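Local atomic coordinates of precorrin-6y methylase (Rhodobacter capsulatus, PDB entry 3NJR), a protein that acts in adenosylcobalamin biosynthesis as the C-terminal, S-adenosyl-L-homocysteine-binding domain of a precorrin-6Y C5,15-methyltransferase. Residues P42-T47 / S66-V71; L162-H167 / G172-I177. All coordinates share one frame; numbering follows the deposited sequence.

Interaction 1: P42-T47 / S66-V71; sequences PMRALT and SGSVSV. With SAH (S-adenosyl-L-homocysteine), chain C.
R44 reaches from helix 41-51 to S68 and V69 at the start of helix 68-75, where a Rossmann-like methyltransferase domain binds its cofactor product. The serine hydroxyl stands at the centre of the contact: S68 OG donates to OXT of SAH at 2.7 Å, while R44 NE lies 3.0 Å from that same OG, which approaches the guanidinium obliquely. The other carboxylate oxygen, O, is gripped by S66 through its amide N (2.9 Å, N-H...O angle 162°) and by S66 OG (3.2 Å). G67 is the N-cap of helix 68-75, and the carboxylate lies off that N-terminal end, where the helix dipole would probably favour its negative charge.

Farther back, the aliphatic part of R44 slides along V69, with CG 4.2 Å from V69 CG2. A bend at chi3 (-26°) then turns the guanidinium aside, where NH1 forms a salt bridge with E72 and donates to R27 O. NH2 donates to the carbonyl oxygen of T39, whose hydroxyl also bonds SAH. One turn along the first helix, T47 OG1 donates at 2.9 Å, from 40° above the carbonyl plane, to M43 O, which also accepts from T47 N.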
ATOM      1  N   PRO A  42      -7.608 -14.997  -2.275  1.00 34.49           N
ATOM      2  CA  PRO A  42      -7.997 -13.996  -1.267  1.00 33.51           C
ATOM      3  C   PRO A  42      -8.982 -12.940  -1.805  1.00 32.71           C
ATOM      4  O   PRO A  42      -9.813 -12.412  -1.053  1.00 32.25           O
ATOM      5  CB  PRO A  42      -6.659 -13.337  -0.890  1.00 33.53           C
ATOM      6  CG  PRO A  42      -5.600 -14.293  -1.374  1.00 33.79           C
ATOM      7  CD  PRO A  42      -6.178 -14.874  -2.620  1.00 34.17           C
ATOM      8  N   MET A  43      -8.896 -12.629  -3.094  1.00 32.02           N
ATOM      9  CA  MET A  43      -9.825 -11.667  -3.665  1.00 31.56           C
ATOM     10  C   MET A  43     -11.199 -12.316  -3.797  1.00 30.64           C
ATOM     11  O   MET A  43     -12.231 -11.663  -3.574  1.00 30.22           O
ATOM     12  CB  MET A  43      -9.318 -11.089  -4.987  1.00 31.70           C
ATOM     13  CG  MET A  43     -10.168  -9.917  -5.544  1.00 34.34           C
ATOM     14  SD  MET A  43     -10.032  -8.275  -4.712  1.00 39.98           S
ATOM     15  CE  MET A  43      -8.248  -8.036  -4.733  1.00 39.37           C
ATOM     16  N   ARG A  44     -11.202 -13.613  -4.115  1.00 29.61           N
ATOM     17  CA  ARG A  44     -12.441 -14.364  -4.201  1.00 29.02           C
ATOM     18  C   ARG A  44     -13.156 -14.436  -2.852  1.00 28.66           C
ATOM     19  O   ARG A  44     -14.390 -14.333  -2.793  1.00 28.96           O
ATOM     20  CB  ARG A  44     -12.225 -15.761  -4.760  1.00 29.08           C
ATOM     21  CG  ARG A  44     -13.423 -16.260  -5.519  1.00 29.09           C
ATOM     22  CD  ARG A  44     -13.183 -17.561  -6.265  1.00 28.66           C
ATOM     23  NE  ARG A  44     -11.787 -17.788  -6.624  1.00 29.01           N
ATOM     24  CZ  ARG A  44     -10.944 -18.528  -5.903  1.00 29.04           C
ATOM     25  NH1 ARG A  44     -11.359 -19.090  -4.772  1.00 29.06           N
ATOM     26  NH2 ARG A  44      -9.694 -18.710  -6.306  1.00 27.77           N
ATOM     27  N   ALA A  45     -12.397 -14.578  -1.771  1.00 27.38           N
ATOM     28  CA  ALA A  45     -12.998 -14.465  -0.452  1.00 26.71           C
ATOM     29  C   ALA A  45     -13.646 -13.094  -0.248  1.00 26.41           C
ATOM     30  O   ALA A  45     -14.790 -13.009   0.210  1.00 26.21           O
ATOM     31  CB  ALA A  45     -11.982 -14.761   0.646  1.00 26.61           C
ATOM     32  N   LEU A  46     -12.943 -12.021  -0.610  1.00 26.53           N
ATOM     33  CA  LEU A  46     -13.461 -10.664  -0.331  1.00 26.44           C
ATOM     34  C   LEU A  46     -14.755 -10.405  -1.082  1.00 26.28           C
ATOM     35  O   LEU A  46     -15.721  -9.848  -0.523  1.00 26.23           O
ATOM     36  CB  LEU A  46     -12.453  -9.577  -0.662  1.00 25.79           C
ATOM     37  CG  LEU A  46     -11.317  -9.459   0.338  1.00 26.94           C
ATOM     38  CD1 LEU A  46     -10.192  -8.623  -0.269  1.00 26.11           C
ATOM     39  CD2 LEU A  46     -11.785  -8.884   1.685  1.00 26.30           C
ATOM     40  N   THR A  47     -14.747 -10.821  -2.342  1.00 26.02           N
ATOM     41  CA  THR A  47     -15.866 -10.651  -3.246  1.00 26.47           C
ATOM     42  C   THR A  47     -17.094 -11.413  -2.726  1.00 26.64           C
ATOM     43  O   THR A  47     -18.150 -10.815  -2.458  1.00 26.84           O
ATOM     44  CB  THR A  47     -15.460 -11.131  -4.636  1.00 26.71           C
ATOM     45  OG1 THR A  47     -14.351 -10.345  -5.085  1.00 27.55           O
ATOM     46  CG2 THR A  47     -16.604 -11.011  -5.615  1.00 26.76           C
ATOM     47  N   SER A  66     -13.311 -18.211 -15.646  1.00 36.04           N
ATOM     48  CA  SER A  66     -13.315 -19.632 -15.360  1.00 35.77           C
ATOM     49  C   SER A  66     -14.434 -20.007 -14.387  1.00 34.75           C
ATOM     50  O   SER A  66     -14.514 -21.158 -13.945  1.00 34.61           O
ATOM     51  CB  SER A  66     -11.953 -20.071 -14.823  1.00 36.46           C
ATOM     52  OG  SER A  66     -11.875 -19.892 -13.404  1.00 38.98           O
ATOM     53  N   GLY A  67     -15.272 -19.023 -14.058  1.00 33.74           N
ATOM     54  CA  GLY A  67     -16.481 -19.201 -13.248  1.00 32.74           C
ATOM     55  C   GLY A  67     -16.295 -19.444 -11.760  1.00 32.28           C
ATOM     56  O   GLY A  67     -17.187 -19.983 -11.103  1.00 32.85           O
ATOM     57  N   SER A  68     -15.156 -19.056 -11.201  1.00 31.31           N
ATOM     58  CA  SER A  68     -14.847 -19.435  -9.814  1.00 30.57           C
ATOM     59  C   SER A  68     -15.751 -18.746  -8.776  1.00 30.13           C
ATOM     60  O   SER A  68     -16.104 -19.333  -7.756  1.00 29.80           O
ATOM     61  CB  SER A  68     -13.366 -19.180  -9.495  1.00 30.50           C
ATOM     62  OG  SER A  68     -13.108 -17.785  -9.345  1.00 30.68           O
ATOM     63  N   VAL A  69     -16.105 -17.494  -9.040  1.00 29.53           N
ATOM     64  CA  VAL A  69     -17.006 -16.744  -8.171  1.00 29.13           C
ATOM     65  C   VAL A  69     -18.358 -17.452  -8.074  1.00 29.07           C
ATOM     66  O   VAL A  69     -18.902 -17.628  -6.959  1.00 28.39           O
ATOM     67  CB  VAL A  69     -17.166 -15.288  -8.679  1.00 29.21           C
ATOM     68  CG1 VAL A  69     -18.340 -14.602  -8.036  1.00 29.05           C
ATOM     69  CG2 VAL A  69     -15.905 -14.518  -8.425  1.00 29.14           C
ATOM     70  N   SER A  70     -18.863 -17.886  -9.240  1.00 28.93           N
ATOM     71  CA  SER A  70     -20.153 -18.574  -9.355  1.00 29.44           C
ATOM     72  C   SER A  70     -20.123 -19.912  -8.640  1.00 29.93           C
ATOM     73  O   SER A  70     -21.122 -20.315  -8.035  1.00 30.64           O
ATOM     74  CB  SER A  70     -20.523 -18.821 -10.820  1.00 29.63           C
ATOM     75  OG  SER A  70     -20.834 -17.644 -11.535  1.00 29.86           O
ATOM     76  N   VAL A  71     -18.985 -20.607  -8.726  1.00 30.05           N
ATOM     77  CA  VAL A  71     -18.830 -21.921  -8.118  1.00 29.96           C
ATOM     78  C   VAL A  71     -18.909 -21.745  -6.612  1.00 30.39           C
ATOM     79  O   VAL A  71     -19.757 -22.354  -5.959  1.00 31.16           O
ATOM     80  CB  VAL A  71     -17.515 -22.616  -8.563  1.00 30.13           C
ATOM     81  CG1 VAL A  71     -17.225 -23.825  -7.727  1.00 30.37           C
ATOM     82  CG2 VAL A  71     -17.590 -23.036 -10.001  1.00 28.87           C
TER
HETATM   83  N   SAH C 300     -14.140 -13.727 -12.247  1.00 84.89           N
HETATM   84  CA  SAH C 300     -13.237 -14.505 -13.150  1.00 84.97           C
HETATM   85  CB  SAH C 300     -11.999 -13.669 -13.485  1.00 85.13           C
HETATM   86  CG  SAH C 300     -11.858 -13.404 -14.988  1.00 85.54           C
HETATM   87  SD  SAH C 300     -12.180 -11.701 -15.349  1.00 86.87           S
HETATM   88  C   SAH C 300     -12.875 -15.829 -12.520  1.00 84.83           C
HETATM   89  O   SAH C 300     -12.527 -16.803 -13.187  1.00 84.71           O
HETATM   90  OXT SAH C 300     -12.922 -15.998 -11.308  1.00 84.83           O
HETATM   91  C5' SAH C 300     -11.897 -11.556 -17.098  1.00 84.71           C
HETATM   92  C4' SAH C 300     -12.931 -12.288 -17.968  1.00 83.25           C
HETATM   93  O4' SAH C 300     -14.070 -11.478 -18.313  1.00 82.25           O
HETATM   94  C3' SAH C 300     -12.302 -12.724 -19.288  1.00 82.52           C
HETATM   95  O3' SAH C 300     -12.371 -14.142 -19.394  1.00 82.06           O
HETATM   96  C2' SAH C 300     -13.137 -12.089 -20.386  1.00 81.80           C
HETATM   97  O2' SAH C 300     -13.361 -12.958 -21.506  1.00 81.03           O
HETATM   98  C1' SAH C 300     -14.439 -11.735 -19.679  1.00 81.07           C
HETATM   99  N9  SAH C 300     -15.145 -10.621 -20.384  1.00 79.56           N
HETATM  100  C8  SAH C 300     -14.557  -9.565 -20.988  1.00 79.15           C
HETATM  101  N7  SAH C 300     -15.474  -8.745 -21.556  1.00 78.56           N
HETATM  102  C5  SAH C 300     -16.688  -9.277 -21.323  1.00 78.24           C
HETATM  103  C6  SAH C 300     -18.094  -8.915 -21.637  1.00 77.98           C
HETATM  104  N6  SAH C 300     -18.347  -7.788 -22.335  1.00 77.83           N
HETATM  105  N1  SAH C 300     -19.096  -9.732 -21.213  1.00 77.38           N
HETATM  106  C2  SAH C 300     -18.832 -10.856 -20.518  1.00 77.03           C
HETATM  107  N3  SAH C 300     -17.577 -11.238 -20.198  1.00 77.51           N
HETATM  108  C4  SAH C 300     -16.475 -10.513 -20.556  1.00 78.52           C

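Interaction 2: L162-H167 / G172-I177; sequences LLTQLH and GQLLRI
H167 NE2 donates a weak, bent hydrogen bond to G172 O (3.2 Å, N-H...O angle 130°), joining helix 157-170 to the beginning of strand 173-185. The carbonyl oxygen meets the imidazole at its edge, near the ring plane. The other ring nitrogen, ND1, is hydrogen-bonded to R189 NH1 of the second subunit, which also donates to T164 O; with ND1 as acceptor, the proton would be expected on NE2.

L174 comes over one face of the ring in a CH-pi contact, its CB 4.0 Å from the centroid and offset toward the rim. With CG anti to the backbone N (chi1 -180°), the leucine extends its two methyls along the helix: CD1 packs 4.0 Å from L163 CB, and CD2 lies 4.0 Å from T164 CA. The tight connection turns the chain back on itself; the axes of 162-167 and 173-177 approach to 9.0 Å, their N-to-C directions 150° apart.

L163 also touches Y137 of helix 134-143, A152 and A154 of strand 149-154, and W200 of strand 188-203. That last strand pairs antiparallel with 173-185, which also pairs through L175, R176 and I177 with a strand of the second subunit.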
ATOM      1  N   LEU A 162     -14.454   4.721 -12.740  1.00 38.99           N
ATOM      2  CA  LEU A 162     -15.841   4.324 -12.906  1.00 37.97           C
ATOM      3  C   LEU A 162     -16.482   3.856 -11.599  1.00 37.19           C
ATOM      4  O   LEU A 162     -17.571   4.304 -11.252  1.00 37.14           O
ATOM      5  CB  LEU A 162     -15.922   3.270 -14.010  1.00 37.89           C
ATOM      6  CG  LEU A 162     -17.278   2.722 -14.440  1.00 38.30           C
ATOM      7  CD1 LEU A 162     -18.198   3.860 -14.884  1.00 39.08           C
ATOM      8  CD2 LEU A 162     -17.081   1.672 -15.536  1.00 36.68           C
ATOM      9  N   LEU A 163     -15.796   2.996 -10.853  1.00 36.55           N
ATOM     10  CA  LEU A 163     -16.295   2.565  -9.542  1.00 36.07           C
ATOM     11  C   LEU A 163     -16.477   3.735  -8.582  1.00 36.70           C
ATOM     12  O   LEU A 163     -17.509   3.854  -7.913  1.00 36.73           O
ATOM     13  CB  LEU A 163     -15.379   1.501  -8.943  1.00 35.35           C
ATOM     14  CG  LEU A 163     -15.682   0.012  -9.225  1.00 34.34           C
ATOM     15  CD1 LEU A 163     -16.368  -0.295 -10.570  1.00 31.55           C
ATOM     16  CD2 LEU A 163     -14.429  -0.805  -9.089  1.00 32.66           C
ATOM     17  N   THR A 164     -15.482   4.617  -8.541  1.00 37.36           N
ATOM     18  CA  THR A 164     -15.525   5.825  -7.709  1.00 37.79           C
ATOM     19  C   THR A 164     -16.720   6.701  -8.032  1.00 37.82           C
ATOM     20  O   THR A 164     -17.361   7.245  -7.114  1.00 37.59           O
ATOM     21  CB  THR A 164     -14.256   6.643  -7.891  1.00 38.19           C
ATOM     22  OG1 THR A 164     -13.138   5.742  -7.991  1.00 40.15           O
ATOM     23  CG2 THR A 164     -14.054   7.595  -6.721  1.00 37.90           C
ATOM     24  N   GLN A 165     -17.012   6.833  -9.331  1.00 37.95           N
ATOM     25  CA  GLN A 165     -18.191   7.565  -9.805  1.00 38.19           C
ATOM     26  C   GLN A 165     -19.472   6.885  -9.389  1.00 37.40           C
ATOM     27  O   GLN A 165     -20.391   7.533  -8.882  1.00 37.65           O
ATOM     28  CB  GLN A 165     -18.160   7.712 -11.318  1.00 38.73           C
ATOM     29  CG  GLN A 165     -17.451   8.976 -11.768  1.00 42.56           C
ATOM     30  CD  GLN A 165     -16.916   8.886 -13.191  1.00 47.62           C
ATOM     31  OE1 GLN A 165     -17.460   8.157 -14.043  1.00 47.77           O
ATOM     32  NE2 GLN A 165     -15.835   9.632 -13.458  1.00 48.95           N
ATOM     33  N   LEU A 166     -19.526   5.573  -9.607  1.00 36.66           N
ATOM     34  CA  LEU A 166     -20.635   4.761  -9.133  1.00 35.49           C
ATOM     35  C   LEU A 166     -20.840   5.005  -7.648  1.00 34.23           C
ATOM     36  O   LEU A 166     -21.950   5.334  -7.239  1.00 33.98           O
ATOM     37  CB  LEU A 166     -20.394   3.265  -9.399  1.00 36.16           C
ATOM     38  CG  LEU A 166     -21.016   2.467 -10.559  1.00 36.47           C
ATOM     39  CD1 LEU A 166     -22.257   3.127 -11.161  1.00 36.18           C
ATOM     40  CD2 LEU A 166     -20.003   2.084 -11.625  1.00 37.27           C
ATOM     41  N   HIS A 167     -19.769   4.866  -6.854  1.00 32.84           N
ATOM     42  CA  HIS A 167     -19.808   5.195  -5.409  1.00 31.72           C
ATOM     43  C   HIS A 167     -20.355   6.586  -5.090  1.00 31.57           C
ATOM     44  O   HIS A 167     -21.196   6.711  -4.220  1.00 31.38           O
ATOM     45  CB  HIS A 167     -18.446   5.028  -4.730  1.00 31.11           C
ATOM     46  CG  HIS A 167     -18.513   5.126  -3.241  1.00 28.70           C
ATOM     47  ND1 HIS A 167     -18.146   6.261  -2.553  1.00 26.86           N
ATOM     48  CD2 HIS A 167     -18.946   4.244  -2.306  1.00 27.18           C
ATOM     49  CE1 HIS A 167     -18.332   6.070  -1.258  1.00 25.10           C
ATOM     50  NE2 HIS A 167     -18.820   4.856  -1.082  1.00 25.27           N
ATOM     51  N   GLY A 172     -23.055   2.985  -1.013  1.00 27.16           N
ATOM     52  CA  GLY A 172     -22.561   1.652  -0.748  1.00 26.03           C
ATOM     53  C   GLY A 172     -21.150   1.754  -0.219  1.00 26.16           C
ATOM     54  O   GLY A 172     -20.767   2.758   0.376  1.00 26.35           O
ATOM     55  N   GLN A 173     -20.354   0.726  -0.462  1.00 26.05           N
ATOM     56  CA  GLN A 173     -19.029   0.630   0.120  1.00 25.71           C
ATOM     57  C   GLN A 173     -18.005   0.618  -0.991  1.00 25.21           C
ATOM     58  O   GLN A 173     -18.205  -0.039  -2.014  1.00 25.99           O
ATOM     59  CB  GLN A 173     -18.966  -0.655   0.926  1.00 25.47           C
ATOM     60  CG  GLN A 173     -17.591  -1.102   1.379  1.00 27.16           C
ATOM     61  CD  GLN A 173     -17.652  -2.424   2.146  1.00 29.35           C
ATOM     62  OE1 GLN A 173     -17.332  -3.483   1.604  1.00 30.81           O
ATOM     63  NE2 GLN A 173     -18.108  -2.369   3.393  1.00 26.94           N
ATOM     64  N   LEU A 174     -16.909   1.337  -0.812  1.00 24.60           N
ATOM     65  CA  LEU A 174     -15.803   1.255  -1.786  1.00 24.36           C
ATOM     66  C   LEU A 174     -14.470   0.952  -1.077  1.00 24.12           C
ATOM     67  O   LEU A 174     -14.010   1.750  -0.271  1.00 23.68           O
ATOM     68  CB  LEU A 174     -15.722   2.536  -2.634  1.00 23.84           C
ATOM     69  CG  LEU A 174     -14.665   2.721  -3.736  1.00 23.92           C
ATOM     70  CD1 LEU A 174     -14.861   1.805  -4.960  1.00 21.11           C
ATOM     71  CD2 LEU A 174     -14.661   4.179  -4.172  1.00 23.32           C
ATOM     72  N   LEU A 175     -13.867  -0.194  -1.392  1.00 24.17           N
ATOM     73  CA  LEU A 175     -12.648  -0.635  -0.734  1.00 25.07           C
ATOM     74  C   LEU A 175     -11.460  -0.551  -1.663  1.00 26.01           C
ATOM     75  O   LEU A 175     -11.562  -0.887  -2.834  1.00 26.53           O
ATOM     76  CB  LEU A 175     -12.768  -2.083  -0.270  1.00 24.81           C
ATOM     77  CG  LEU A 175     -13.838  -2.488   0.735  1.00 24.87           C
ATOM     78  CD1 LEU A 175     -13.849  -3.997   0.867  1.00 20.32           C
ATOM     79  CD2 LEU A 175     -13.607  -1.789   2.079  1.00 24.14           C
ATOM     80  N   ARG A 176     -10.334  -0.093  -1.150  1.00 27.14           N
ATOM     81  CA  ARG A 176      -9.094  -0.232  -1.890  1.00 29.18           C
ATOM     82  C   ARG A 176      -8.340  -1.414  -1.276  1.00 30.17           C
ATOM     83  O   ARG A 176      -8.180  -1.490  -0.042  1.00 30.91           O
ATOM     84  CB  ARG A 176      -8.257   1.054  -1.838  1.00 29.10           C
ATOM     85  CG  ARG A 176      -6.885   0.873  -2.467  1.00 32.02           C
ATOM     86  CD  ARG A 176      -5.909   2.059  -2.277  1.00 36.05           C
ATOM     87  NE  ARG A 176      -5.704   2.473  -0.885  1.00 38.38           N
ATOM     88  CZ  ARG A 176      -5.345   1.681   0.129  1.00 38.36           C
ATOM     89  NH1 ARG A 176      -5.174   0.362  -0.046  1.00 39.78           N
ATOM     90  NH2 ARG A 176      -5.176   2.219   1.334  1.00 36.19           N
ATOM     91  N   ILE A 177      -7.883  -2.337  -2.117  1.00 30.77           N
ATOM     92  CA  ILE A 177      -7.331  -3.599  -1.622  1.00 31.21           C
ATOM     93  C   ILE A 177      -6.000  -3.887  -2.272  1.00 31.96           C
ATOM     94  O   ILE A 177      -5.891  -3.915  -3.493  1.00 32.61           O
ATOM     95  CB  ILE A 177      -8.279  -4.796  -1.895  1.00 31.06           C
ATOM     96  CG1 ILE A 177      -9.683  -4.531  -1.347  1.00 29.77           C
ATOM     97  CG2 ILE A 177      -7.712  -6.065  -1.275  1.00 31.81           C
ATOM     98  CD1 ILE A 177     -10.774  -5.165  -2.154  1.00 27.20           C
TER

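Interaction 1 belongs to the cofactor pocket and interaction 2 to the outermost strand of this chain's sheet and the helix that packs on it, their centres about 19 Å apart. Strand 173-185 nevertheless links them: I177, in the second contact's strand, packs its CG2 against helix 41-51, 3.7 Å from L46 CD1 and 4.0 Å from M43 CE. The helix thus presents R44 toward the pocket while it rests L46 and M43 on the strand. SAH is bonded directly by S66 and S68, whereas the side chain of L163 in interaction 2 remains about 13 Å from it. Both contacts also meet the second subunit, interaction 1 through P42, A45 and L46, interaction 2 through R189 of that subunit and the continued sheet.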